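Local coordinates for signal recognition 54 kDa protein (Pyrococcus furiosus, PDB 3DM5) that is an SRP54-type protein, a component of the signal recognition particle, joining a P-loop GTPase-family domain to a helical domain of the signal-peptide-binding family, at residues Glu384-Asn389 with Lys399-Gly404. Residues are numbered along the deposited sequence; the frame is centred on the assembly and turned at random.
Sequences EEELLN and KRIARG
Arg400 and Glu386 meet end-on in a two-pronged salt bridge: NH2 of Arg400 donates to OE1 of Glu386 at 2.7 Å, and NH1 of Arg400 reaches OE2 of Glu386, also at 2.7 Å. Both oxygens are met on their syn side and lie close to the guanidinium plane, though the nitrogens stand somewhat out of the carboxylate plane; the two planes are 19° apart, and the paired bonds hold the groups edge to edge. Glu386 runs out straight beyond CG, while Arg400 bends at chi2 (-149°) and chi3 (75°), which turns its two terminal nitrogens toward the acid. Neither end relies on this pair alone. NH2 of Arg400 also bonds Ser381 O, its NE is bound by Arg127 O of the second subunit, and Glu386 OE1 takes the backbone N of Thr383.

The bridge ties the short helix 384-388 to helix 395-405 within the helical region of the signal peptide binding (M) domain family. The backbones stand well apart, the CA atoms of Glu386 and Ile401 being 10.0 Å from each other, so long side chains do the joining.

Just beside the bridge, Ile401 brings CD1 to 3.7 Å from Glu386 OE1, an apolar tip against the acid; the same side chain packs on Ile378, Met382 and Val412. Where helix 384-388 ends, ND2 of Asn389 folds back to Glu385 O at 3.0 Å, approaching in the carbonyl plane on a lone pair, and that oxygen also accepts the backbone N of Asn389.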
loop_
_atom_site.group_PDB
_atom_site.type_symbol
_atom_site.label_atom_id
_atom_site.label_comp_id
_atom_site.label_asym_id
_atom_site.label_seq_id
_atom_site.Cartn_x
_atom_site.Cartn_y
_atom_site.Cartn_z
ATOM N N GLU A 384 27.234 -27.730 -2.461
ATOM C CA GLU A 384 27.188 -26.849 -3.617
ATOM C C GLU A 384 28.304 -27.220 -4.568
ATOM O O GLU A 384 28.074 -27.416 -5.759
ATOM C CB GLU A 384 27.318 -25.377 -3.176
ATOM C CG GLU A 384 26.604 -24.388 -4.062
ATOM C CD GLU A 384 25.104 -24.664 -4.223
ATOM O OE1 GLU A 384 24.493 -25.367 -3.385
ATOM O OE2 GLU A 384 24.531 -24.155 -5.208
ATOM N N GLU A 385 29.514 -27.337 -4.027
ATOM C CA GLU A 385 30.696 -27.587 -4.854
ATOM C C GLU A 385 30.577 -28.905 -5.607
ATOM O O GLU A 385 31.090 -29.035 -6.714
ATOM C CB GLU A 385 31.963 -27.600 -4.005
ATOM C CG GLU A 385 32.009 -28.750 -3.028
ATOM C CD GLU A 385 33.332 -28.846 -2.309
ATOM O OE1 GLU A 385 34.360 -28.437 -2.910
ATOM O OE2 GLU A 385 33.326 -29.334 -1.149
ATOM N N GLU A 386 29.912 -29.878 -4.992
ATOM C CA GLU A 386 29.614 -31.155 -5.642
ATOM C C GLU A 386 28.584 -31.000 -6.754
ATOM O O GLU A 386 28.791 -31.476 -7.859
ATOM C CB GLU A 386 29.148 -32.206 -4.620
ATOM C CG GLU A 386 30.243 -32.618 -3.639
ATOM C CD GLU A 386 29.718 -33.463 -2.487
ATOM O OE1 GLU A 386 28.494 -33.426 -2.237
ATOM O OE2 GLU A 386 30.526 -34.160 -1.826
ATOM N N LEU A 387 27.473 -30.330 -6.462
ATOM C CA LEU A 387 26.463 -30.081 -7.486
ATOM C C LEU A 387 27.042 -29.302 -8.669
ATOM O O LEU A 387 26.628 -29.488 -9.816
ATOM C CB LEU A 387 25.246 -29.366 -6.892
ATOM C CG LEU A 387 24.524 -30.133 -5.786
ATOM C CD1 LEU A 387 23.507 -29.235 -5.132
ATOM C CD2 LEU A 387 23.860 -31.368 -6.336
ATOM N N LEU A 388 28.017 -28.447 -8.400
ATOM C CA LEU A 388 28.538 -27.583 -9.455
ATOM C C LEU A 388 29.710 -28.215 -10.206
ATOM O O LEU A 388 29.968 -27.881 -11.361
ATOM C CB LEU A 388 28.897 -26.198 -8.898
ATOM C CG LEU A 388 27.680 -25.437 -8.361
ATOM C CD1 LEU A 388 28.048 -24.090 -7.755
ATOM C CD2 LEU A 388 26.665 -25.264 -9.474
ATOM N N ASN A 389 30.404 -29.135 -9.544
ATOM C CA ASN A 389 31.520 -29.871 -10.146
ATOM C C ASN A 389 31.433 -31.325 -9.728
ATOM O O ASN A 389 32.056 -31.725 -8.749
ATOM C CB ASN A 389 32.861 -29.302 -9.680
ATOM C CG ASN A 389 32.874 -27.791 -9.663
ATOM O OD1 ASN A 389 32.988 -27.151 -10.709
ATOM N ND2 ASN A 389 32.745 -27.205 -8.469
ATOM N N LYS A 399 30.190 -42.101 -0.276
ATOM C CA LYS A 399 29.758 -42.791 0.926
ATOM C C LYS A 399 29.178 -41.780 1.927
ATOM O O LYS A 399 28.297 -42.125 2.718
ATOM C CB LYS A 399 30.899 -43.630 1.518
ATOM N N ARG A 400 29.650 -40.530 1.877
ATOM C CA ARG A 400 29.053 -39.461 2.691
ATOM C C ARG A 400 27.663 -39.107 2.142
ATOM O O ARG A 400 26.665 -39.065 2.877
ATOM C CB ARG A 400 29.938 -38.203 2.725
ATOM C CG ARG A 400 29.484 -37.159 3.783
ATOM C CD ARG A 400 29.772 -35.675 3.419
ATOM N NE ARG A 400 28.863 -35.148 2.398
ATOM C CZ ARG A 400 29.237 -34.750 1.180
ATOM N NH1 ARG A 400 30.512 -34.800 0.827
ATOM N NH2 ARG A 400 28.337 -34.298 0.309
ATOM N N ILE A 401 27.612 -38.855 0.839
ATOM C CA ILE A 401 26.360 -38.552 0.169
ATOM C C ILE A 401 25.310 -39.636 0.466
ATOM O O ILE A 401 24.187 -39.337 0.885
ATOM C CB ILE A 401 26.594 -38.367 -1.338
ATOM C CG1 ILE A 401 27.591 -37.224 -1.562
ATOM C CG2 ILE A 401 25.279 -38.130 -2.077
ATOM C CD1 ILE A 401 28.001 -37.028 -2.986
ATOM N N ALA A 402 25.698 -40.894 0.283
ATOM C CA ALA A 402 24.810 -42.024 0.518
ATOM C C ALA A 402 24.316 -42.055 1.964
ATOM O O ALA A 402 23.125 -42.222 2.232
ATOM C CB ALA A 402 25.520 -43.308 0.168
ATOM N N ARG A 403 25.247 -41.891 2.895
ATOM C CA ARG A 403 24.917 -41.832 4.316
ATOM C C ARG A 403 24.005 -40.647 4.655
ATOM O O ARG A 403 23.000 -40.811 5.353
ATOM C CB ARG A 403 26.205 -41.789 5.143
ATOM C CG ARG A 403 26.038 -41.362 6.590
ATOM C CD ARG A 403 27.165 -41.943 7.426
ATOM N NE ARG A 403 27.651 -41.009 8.437
ATOM C CZ ARG A 403 28.734 -40.250 8.288
ATOM N NH1 ARG A 403 29.448 -40.316 7.166
ATOM N NH2 ARG A 403 29.107 -39.427 9.263
ATOM N N GLY A 404 24.355 -39.463 4.145
ATOM C CA GLY A 404 23.576 -38.254 4.373
ATOM C C GLY A 404 22.182 -38.236 3.759
ATOM O O GLY A 404 21.300 -37.525 4.239
#